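Local coordinates for protein HAT1-interacting factor 1 (PDB 4NQ0) that chaperones histones H3 and H4 and also binds H2A-H2B, as part of the nuclear histone acetyltransferase B complex in chromatin assembly and telomere silencing, at residues Leu63-Phe67 / Phe194-Phe198; His179-Ile183 / His257-Lys261; Leu210-Leu214 / Val238-Met242. All coordinates share one frame; numbering follows the deposited sequence.

The three contacts run in a rough line through an all-helical TPR protein, contact 3 in the middle: its centre is about 12 Å from that of contact 1 and about 10 Å from that of contact 2; contacts 1 and 2 lie about 22 Å apart. Contact 3 pairs helices 202-218 and 229-248; contact 1 touches it through Y197 and Q212, contact 2 at Y239. Along the chain contact 1 closes before contact 3 opens, the segments of contacts 1 and 2 alternate, and both segments of contact 3 fall between those of contact 2. Thus the chain between helix 61-77 and helix 202-218, in a region important for histone interaction, is held at two places, to helix 61-77 and to helix 252-266.

Contact 1 of 3, residues Leu63-Phe67 / Phe194-Phe198; sequences LFTIF and FHIYF
The F67 ring reaches out from helix 61-77 and pushes its far end into the short 3-10 turn of residues 194-198, where it meets three of that turn's residues. Its chi1 of -162° sets CG anti to the backbone N, which carries the ring across to the turn. Y197 turns its edge toward the face of F67 in an offset edge-to-face pair, the planes at 87° and the centroids 5.8 Å apart. F67 CZ also lies 3.8 Å from Y197 CB. At its rim, close to the ring plane, F67 CZ comes within 3.6 Å of the carbonyl oxygen F194 O. F198 closes in with F198 CZ 3.9 Å from F67 CE1, its ring inclined by 43° to that of F67. F67, Y197 and F198 thus make an aromatic cluster.

One helical turn earlier, F64 makes a separate touch: F64 CE1 comes up to the edge of the F194 ring, 3.7 Å from F194 CE1, and the two side chains cross at nearly a right angle. F194 also meets the cluster from its own turn, CD1 lying at the edge of the Y197 ring, while I196 CG2 sits over the middle of one Y197 face. The ring of Y197 is therefore held at both face and edge, and its hydroxyl is tied down by D208, Q212 and R190.

The contact is a buried joint between helix 61-77 and the start of the predicted first TPR repeat. Helix 38-51 adds Q46 against F67 and F198, and L49 against F194, while its D50 accepts from F194 N. Helix 202-218 packs L209 and L216 against F64.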
loop_
_atom_site.group_PDB
_atom_site.type_symbol
_atom_site.label_atom_id
_atom_site.label_comp_id
_atom_site.label_asym_id
_atom_site.label_seq_id
_atom_site.Cartn_x
_atom_site.Cartn_y
_atom_site.Cartn_z
ATOM N N LEU A 63 8.030 10.713 -5.815
ATOM C CA LEU A 63 7.423 12.020 -5.585
ATOM C C LEU A 63 5.970 11.866 -5.149
ATOM O O LEU A 63 5.499 12.588 -4.276
ATOM C CB LEU A 63 7.503 12.909 -6.828
ATOM C CG LEU A 63 8.909 13.420 -7.182
ATOM C CD1 LEU A 63 8.939 13.950 -8.590
ATOM C CD2 LEU A 63 9.381 14.481 -6.201
ATOM N N PHE A 64 5.274 10.909 -5.750
ATOM C CA PHE A 64 3.880 10.646 -5.410
ATOM C C PHE A 64 3.751 9.909 -4.082
ATOM O O PHE A 64 2.918 10.265 -3.238
ATOM C CB PHE A 64 3.210 9.881 -6.561
ATOM C CG PHE A 64 2.994 10.723 -7.792
ATOM C CD1 PHE A 64 1.791 11.390 -7.986
ATOM C CD2 PHE A 64 3.997 10.866 -8.746
ATOM C CE1 PHE A 64 1.583 12.177 -9.119
ATOM C CE2 PHE A 64 3.797 11.655 -9.870
ATOM C CZ PHE A 64 2.595 12.304 -10.060
ATOM N N THR A 65 4.612 8.918 -3.859
ATOM C CA THR A 65 4.513 8.106 -2.633
ATOM C C THR A 65 4.920 8.873 -1.376
ATOM O O THR A 65 4.240 8.795 -0.344
ATOM C CB THR A 65 5.300 6.791 -2.746
ATOM O OG1 THR A 65 6.702 7.066 -2.856
ATOM C CG2 THR A 65 4.832 6.012 -3.971
ATOM N N ILE A 66 5.999 9.643 -1.467
ATOM C CA ILE A 66 6.392 10.539 -0.375
ATOM C C ILE A 66 5.311 11.591 -0.118
ATOM O O ILE A 66 4.926 11.824 1.033
ATOM C CB ILE A 66 7.756 11.215 -0.658
ATOM C CG1 ILE A 66 8.866 10.155 -0.696
ATOM C CG2 ILE A 66 8.074 12.257 0.407
ATOM C CD1 ILE A 66 10.114 10.617 -1.370
ATOM N N PHE A 67 4.802 12.202 -1.192
ATOM C CA PHE A 67 3.737 13.207 -1.094
ATOM C C PHE A 67 2.533 12.595 -0.361
ATOM O O PHE A 67 1.974 13.203 0.557
ATOM C CB PHE A 67 3.347 13.675 -2.510
ATOM C CG PHE A 67 2.571 14.992 -2.591
ATOM C CD1 PHE A 67 2.000 15.612 -1.478
ATOM C CD2 PHE A 67 2.370 15.574 -3.836
ATOM C CE1 PHE A 67 1.276 16.796 -1.623
ATOM C CE2 PHE A 67 1.653 16.754 -3.983
ATOM C CZ PHE A 67 1.110 17.364 -2.877
ATOM N N PHE A 194 -0.891 20.529 -8.481
ATOM C CA PHE A 194 -0.656 19.635 -7.330
ATOM C C PHE A 194 -0.929 20.251 -5.960
ATOM O O PHE A 194 -0.951 19.531 -4.969
ATOM C CB PHE A 194 0.762 19.058 -7.360
ATOM C CG PHE A 194 0.974 18.049 -8.449
ATOM C CD1 PHE A 194 0.756 16.701 -8.212
ATOM C CD2 PHE A 194 1.359 18.449 -9.717
ATOM C CE1 PHE A 194 0.938 15.773 -9.205
ATOM C CE2 PHE A 194 1.554 17.513 -10.728
ATOM C CZ PHE A 194 1.339 16.174 -10.466
ATOM N N HIS A 195 -1.137 21.567 -5.908
ATOM C CA HIS A 195 -1.573 22.227 -4.686
ATOM C C HIS A 195 -2.950 21.722 -4.228
ATOM O O HIS A 195 -3.318 21.893 -3.074
ATOM C CB HIS A 195 -1.612 23.757 -4.871
ATOM C CG HIS A 195 -2.860 24.263 -5.540
ATOM N ND1 HIS A 195 -2.946 24.492 -6.899
ATOM C CD2 HIS A 195 -4.076 24.579 -5.028
ATOM C CE1 HIS A 195 -4.161 24.930 -7.195
ATOM N NE2 HIS A 195 -4.869 24.985 -6.078
ATOM N N ILE A 196 -3.709 21.126 -5.148
ATOM C CA ILE A 196 -5.038 20.571 -4.850
ATOM C C ILE A 196 -5.001 19.525 -3.729
ATOM O O ILE A 196 -5.981 19.365 -3.004
ATOM C CB ILE A 196 -5.688 19.945 -6.127
ATOM C CG1 ILE A 196 -7.182 19.676 -5.907
ATOM C CG2 ILE A 196 -4.978 18.660 -6.532
ATOM N N TYR A 197 -3.864 18.847 -3.569
ATOM C CA TYR A 197 -3.731 17.772 -2.575
ATOM C C TYR A 197 -3.506 18.261 -1.139
ATOM O O TYR A 197 -3.438 17.450 -0.209
ATOM C CB TYR A 197 -2.637 16.788 -3.003
ATOM C CG TYR A 197 -2.941 16.114 -4.332
ATOM C CD1 TYR A 197 -4.065 15.315 -4.481
ATOM C CD2 TYR A 197 -2.113 16.279 -5.429
ATOM C CE1 TYR A 197 -4.370 14.713 -5.690
ATOM C CE2 TYR A 197 -2.400 15.671 -6.643
ATOM C CZ TYR A 197 -3.523 14.884 -6.766
ATOM O OH TYR A 197 -3.827 14.275 -7.954
ATOM N N PHE A 198 -3.417 19.576 -0.953
ATOM C CA PHE A 198 -3.464 20.162 0.393
ATOM C C PHE A 198 -4.889 20.576 0.780
ATOM O O PHE A 198 -5.133 20.967 1.919
ATOM C CB PHE A 198 -2.517 21.363 0.489
ATOM C CG PHE A 198 -1.062 20.992 0.374
ATOM C CD1 PHE A 198 -0.417 20.334 1.410
ATOM C CD2 PHE A 198 -0.338 21.292 -0.767
ATOM C CE1 PHE A 198 0.929 19.992 1.305
ATOM C CE2 PHE A 198 1.004 20.945 -0.874
ATOM C CZ PHE A 198 1.635 20.304 0.154
#

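Contact 2 of 3, residues His179-Ile183 / His257-Lys261; sequences HDDEI and HHYLK
K261 NZ makes two salt bridges to the 179-183 loop, 2.7 Å to D180 OD1 and 3.0 Å to E182 OE1. The ammonium meets D180 OD1 from above the carboxylate plane, 37° out of it, but approaches E182 OE1 on the anti side and nearer that plane. A bent lysine chain, turned at chi2, chi3 and chi4, brings the one nitrogen to both acids.

Two further hydrogen bonds complete the network. E182 N gives an Asx turn by donating to D180 OD1 at 3.1 Å, from the opposite face to K261, within a type I beta turn from D180 to I183. The other is a His-carboxylate bond: H258 NE2 donates to E182 OE2 at 2.5 Å, a length so short that its exact value is doubtful, with an N-H...O angle of 149° and the imidazole and carboxylate planes 45° apart. The E182 chain, extended beyond CG, serves lysine and histidine with one oxygen each. H258 ND1 bonds E246; with carboxylates at both ring nitrogens, a positive charge would probably be favoured.

This salt-bridge network ties a loop of the 80-199 region, important for histone interaction, to helix 252-266 in the predicted second TPR repeat. D180 OD2 is bonded by the hydroxyls of Y265 and of Y239. Helix 229-248 lies alongside, its Y239 packing against both E182 and K261.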
loop_
_atom_site.group_PDB
_atom_site.type_symbol
_atom_site.label_atom_id
_atom_site.label_comp_id
_atom_site.label_asym_id
_atom_site.label_seq_id
_atom_site.Cartn_x
_atom_site.Cartn_y
_atom_site.Cartn_z
ATOM N N HIS A 179 -2.069 -9.355 -15.076
ATOM C CA HIS A 179 -2.853 -8.119 -15.230
ATOM C C HIS A 179 -3.524 -7.640 -13.948
ATOM O O HIS A 179 -3.890 -8.443 -13.078
ATOM C CB HIS A 179 -3.901 -8.246 -16.336
ATOM C CG HIS A 179 -4.451 -6.925 -16.778
ATOM N ND1 HIS A 179 -3.692 -5.996 -17.460
ATOM C CD2 HIS A 179 -5.670 -6.359 -16.602
ATOM C CE1 HIS A 179 -4.425 -4.923 -17.699
ATOM N NE2 HIS A 179 -5.629 -5.119 -17.192
ATOM N N ASP A 180 -3.673 -6.318 -13.866
ATOM C CA ASP A 180 -4.180 -5.619 -12.699
ATOM C C ASP A 180 -4.999 -4.418 -13.193
ATOM O O ASP A 180 -4.434 -3.416 -13.648
ATOM C CB ASP A 180 -2.996 -5.168 -11.828
ATOM C CG ASP A 180 -3.425 -4.456 -10.553
ATOM O OD1 ASP A 180 -4.602 -4.064 -10.432
ATOM O OD2 ASP A 180 -2.575 -4.278 -9.660
ATOM N N ASP A 181 -6.325 -4.520 -13.085
ATOM C CA ASP A 181 -7.243 -3.511 -13.650
ATOM C C ASP A 181 -7.194 -2.163 -12.928
ATOM O O ASP A 181 -7.662 -1.151 -13.455
ATOM C CB ASP A 181 -8.695 -4.037 -13.673
ATOM C CG ASP A 181 -9.163 -4.455 -15.076
ATOM O OD1 ASP A 181 -8.322 -4.854 -15.923
ATOM O OD2 ASP A 181 -10.391 -4.377 -15.332
ATOM N N GLU A 182 -6.619 -2.149 -11.732
ATOM C CA GLU A 182 -6.542 -0.942 -10.921
ATOM C C GLU A 182 -5.363 -0.043 -11.315
ATOM O O GLU A 182 -5.278 1.110 -10.883
ATOM C CB GLU A 182 -6.460 -1.352 -9.452
ATOM C CG GLU A 182 -6.429 -0.219 -8.446
ATOM C CD GLU A 182 -6.670 -0.709 -7.024
ATOM O OE1 GLU A 182 -6.814 -1.936 -6.821
ATOM O OE2 GLU A 182 -6.708 0.136 -6.107
ATOM N N ILE A 183 -4.447 -0.551 -12.130
ATOM C CA ILE A 183 -3.351 0.282 -12.598
ATOM C C ILE A 183 -3.823 1.091 -13.806
ATOM O O ILE A 183 -4.086 0.531 -14.866
ATOM C CB ILE A 183 -2.117 -0.550 -12.954
ATOM C CG1 ILE A 183 -1.610 -1.270 -11.697
ATOM C CG2 ILE A 183 -1.034 0.340 -13.539
ATOM C CD1 ILE A 183 -0.357 -2.071 -11.916
ATOM N N HIS A 257 -9.217 -5.247 0.824
ATOM C CA HIS A 257 -9.014 -5.550 -0.580
ATOM C C HIS A 257 -7.602 -5.169 -1.039
ATOM O O HIS A 257 -6.957 -5.916 -1.782
ATOM C CB HIS A 257 -10.069 -4.855 -1.436
ATOM C CG HIS A 257 -9.724 -4.800 -2.885
ATOM N ND1 HIS A 257 -9.803 -5.902 -3.713
ATOM C CD2 HIS A 257 -9.277 -3.779 -3.658
ATOM C CE1 HIS A 257 -9.432 -5.557 -4.935
ATOM N NE2 HIS A 257 -9.108 -4.275 -4.927
ATOM N N HIS A 258 -7.108 -4.022 -0.583
ATOM C CA HIS A 258 -5.753 -3.589 -0.951
ATOM C C HIS A 258 -4.651 -4.384 -0.272
ATOM O O HIS A 258 -3.641 -4.705 -0.905
ATOM C CB HIS A 258 -5.587 -2.089 -0.759
ATOM C CG HIS A 258 -6.246 -1.295 -1.839
ATOM N ND1 HIS A 258 -7.081 -0.229 -1.586
ATOM C CD2 HIS A 258 -6.236 -1.457 -3.184
ATOM C CE1 HIS A 258 -7.531 0.252 -2.734
ATOM N NE2 HIS A 258 -7.037 -0.480 -3.718
ATOM N N TYR A 259 -4.835 -4.717 0.998
ATOM C CA TYR A 259 -3.895 -5.625 1.687
ATOM C C TYR A 259 -3.777 -6.983 0.972
ATOM O O TYR A 259 -2.681 -7.549 0.835
ATOM C CB TYR A 259 -4.321 -5.855 3.130
ATOM C CG TYR A 259 -4.201 -4.666 4.068
ATOM C CD1 TYR A 259 -3.156 -3.748 3.966
ATOM C CD2 TYR A 259 -5.112 -4.495 5.100
ATOM C CE1 TYR A 259 -3.049 -2.665 4.845
ATOM C CE2 TYR A 259 -5.009 -3.438 5.989
ATOM C CZ TYR A 259 -3.974 -2.526 5.864
ATOM O OH TYR A 259 -3.874 -1.482 6.749
ATOM N N LEU A 260 -4.913 -7.507 0.519
ATOM C CA LEU A 260 -4.924 -8.732 -0.276
ATOM C C LEU A 260 -4.238 -8.584 -1.625
ATOM O O LEU A 260 -3.644 -9.548 -2.111
ATOM C CB LEU A 260 -6.351 -9.220 -0.510
ATOM C CG LEU A 260 -7.080 -9.788 0.720
ATOM C CD1 LEU A 260 -8.545 -9.929 0.383
ATOM C CD2 LEU A 260 -6.498 -11.116 1.168
ATOM N N LYS A 261 -4.364 -7.417 -2.248
ATOM C CA LYS A 261 -3.648 -7.137 -3.494
ATOM C C LYS A 261 -2.145 -7.082 -3.240
ATOM O O LYS A 261 -1.368 -7.609 -4.028
ATOM C CB LYS A 261 -4.106 -5.810 -4.125
ATOM C CG LYS A 261 -5.508 -5.844 -4.708
ATOM C CD LYS A 261 -5.550 -6.102 -6.213
ATOM C CE LYS A 261 -4.987 -4.929 -6.998
ATOM N NZ LYS A 261 -5.850 -4.459 -8.115
#

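Contact 3 of 3, residues Leu210-Leu214 / Val238-Met242; sequences LAQAL and VYILM
L214 and M242 meet tip to tip, and L214 CD1 lies only 3.4 Å from M242 CE, tighter than ordinary van der Waals contact. The other L214 branch goes elsewhere: CD2 sits over one face of the Y239 ring, 4.1 Å from the centroid and 20° off its normal, a CH-pi contact, while CD1 also touches Y239 CE1. Between these, L214 CG rests 3.8 Å from V238 CG1. Replacing L214 by an alanine would probably leave the Y239 face without its CH-pi partner, take one neighbour from the M242 methyl and open a gap between the two helices.

One turn back, L210 runs alongside M242, pointing the other way, with L210 CB 3.5 Å from M242 CE. M242 is extended beyond CG, which lays its methyl across the backbone of the facing helix, close to A211 N. The L210 CD2 methyl touches V238 CG1 at 3.9 Å and L241 CD1 at the same 3.9 Å. A213 adds its CB beside V238 CG2.

The segments 210-214 and 238-242, on helices 202-218 and 229-248, run nearly antiparallel, 165° between their directions, with axes 10.2 Å apart at closest. They fall in the predicted first and second TPR repeats, so this is the packing of one repeat on the next, as in the stacked antiparallel helices of TPR arrays.

Further out, I235 of helix 229-248 packs on L214, and I245 on L210. Helix 61-77 backs the joint with A68 against L210, T65 against A213 and Q69 against L241. The Y239 ring is positioned from beyond by H258, whose ring lies at about 15° to it, and by its hydroxyl's bond to D180.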
loop_
_atom_site.group_PDB
_atom_site.type_symbol
_atom_site.label_atom_id
_atom_site.label_comp_id
_atom_site.label_asym_id
_atom_site.label_seq_id
_atom_site.Cartn_x
_atom_site.Cartn_y
_atom_site.Cartn_z
ATOM N N LEU A 210 -1.307 7.986 -4.554
ATOM C CA LEU A 210 -0.848 6.597 -4.652
ATOM C C LEU A 210 -1.370 5.901 -5.915
ATOM O O LEU A 210 -0.638 5.101 -6.522
ATOM C CB LEU A 210 -1.206 5.811 -3.392
ATOM C CG LEU A 210 -0.442 6.219 -2.141
ATOM C CD1 LEU A 210 -1.103 5.670 -0.874
ATOM C CD2 LEU A 210 1.021 5.761 -2.232
ATOM N N ALA A 211 -2.606 6.214 -6.339
ATOM C CA ALA A 211 -3.124 5.662 -7.601
ATOM C C ALA A 211 -2.160 6.002 -8.728
ATOM O O ALA A 211 -1.871 5.173 -9.591
ATOM C CB ALA A 211 -4.549 6.184 -7.924
ATOM N N GLN A 212 -1.629 7.217 -8.693
ATOM C CA GLN A 212 -0.647 7.641 -9.679
ATOM C C GLN A 212 0.726 6.991 -9.486
ATOM O O GLN A 212 1.425 6.738 -10.460
ATOM C CB GLN A 212 -0.546 9.167 -9.691
ATOM C CG GLN A 212 -1.864 9.832 -10.127
ATOM C CD GLN A 212 -1.858 11.320 -9.927
ATOM O OE1 GLN A 212 -1.344 12.056 -10.764
ATOM N NE2 GLN A 212 -2.443 11.784 -8.817
ATOM N N ALA A 213 1.127 6.727 -8.247
ATOM C CA ALA A 213 2.339 5.915 -8.020
ATOM C C ALA A 213 2.221 4.543 -8.695
ATOM O O ALA A 213 3.167 4.083 -9.358
ATOM C CB ALA A 213 2.626 5.756 -6.541
ATOM N N LEU A 214 1.057 3.913 -8.534
ATOM C CA LEU A 214 0.780 2.609 -9.129
ATOM C C LEU A 214 0.880 2.693 -10.631
ATOM O O LEU A 214 1.487 1.850 -11.272
ATOM C CB LEU A 214 -0.637 2.132 -8.799
ATOM C CG LEU A 214 -0.922 1.499 -7.450
ATOM C CD1 LEU A 214 -2.423 1.243 -7.349
ATOM C CD2 LEU A 214 -0.131 0.200 -7.263
ATOM N N VAL A 238 2.946 -0.079 -2.137
ATOM C CA VAL A 238 1.951 0.963 -2.359
ATOM C C VAL A 238 0.572 0.500 -1.905
ATOM O O VAL A 238 -0.183 1.282 -1.293
ATOM C CB VAL A 238 1.903 1.419 -3.821
ATOM C CG1 VAL A 238 0.675 2.327 -4.074
ATOM C CG2 VAL A 238 3.212 2.131 -4.179
ATOM N N TYR A 239 0.242 -0.759 -2.188
ATOM C CA TYR A 239 -1.064 -1.297 -1.803
ATOM C C TYR A 239 -1.199 -1.360 -0.286
ATOM O O TYR A 239 -2.270 -1.062 0.244
ATOM C CB TYR A 239 -1.342 -2.667 -2.450
ATOM C CG TYR A 239 -1.879 -2.587 -3.865
ATOM C CD1 TYR A 239 -3.002 -1.822 -4.163
ATOM C CD2 TYR A 239 -1.281 -3.295 -4.902
ATOM C CE1 TYR A 239 -3.508 -1.749 -5.453
ATOM C CE2 TYR A 239 -1.773 -3.227 -6.193
ATOM C CZ TYR A 239 -2.878 -2.452 -6.462
ATOM O OH TYR A 239 -3.347 -2.398 -7.732
ATOM N N ILE A 240 -0.128 -1.728 0.417
ATOM C CA ILE A 240 -0.131 -1.695 1.883
ATOM C C ILE A 240 -0.407 -0.277 2.389
ATOM O O ILE A 240 -1.229 -0.081 3.287
ATOM C CB ILE A 240 1.201 -2.209 2.512
ATOM C CG1 ILE A 240 1.440 -3.702 2.216
ATOM C CG2 ILE A 240 1.204 -1.975 4.025
ATOM C CD1 ILE A 240 0.391 -4.665 2.803
ATOM N N LEU A 241 0.267 0.713 1.820
ATOM C CA LEU A 241 0.047 2.108 2.221
ATOM C C LEU A 241 -1.392 2.537 1.940
ATOM O O LEU A 241 -2.019 3.162 2.778
ATOM C CB LEU A 241 0.996 3.060 1.479
ATOM C CG LEU A 241 1.801 4.083 2.281
ATOM C CD1 LEU A 241 2.518 5.034 1.289
ATOM C CD2 LEU A 241 0.973 4.885 3.299
ATOM N N MET A 242 -1.900 2.218 0.755
ATOM C CA MET A 242 -3.300 2.481 0.434
ATOM C C MET A 242 -4.212 1.858 1.487
ATOM O O MET A 242 -5.113 2.510 1.993
ATOM C CB MET A 242 -3.659 1.930 -0.936
ATOM C CG MET A 242 -3.133 2.750 -2.085
ATOM S SD MET A 242 -3.677 1.998 -3.611
ATOM C CE MET A 242 -3.242 3.273 -4.777
#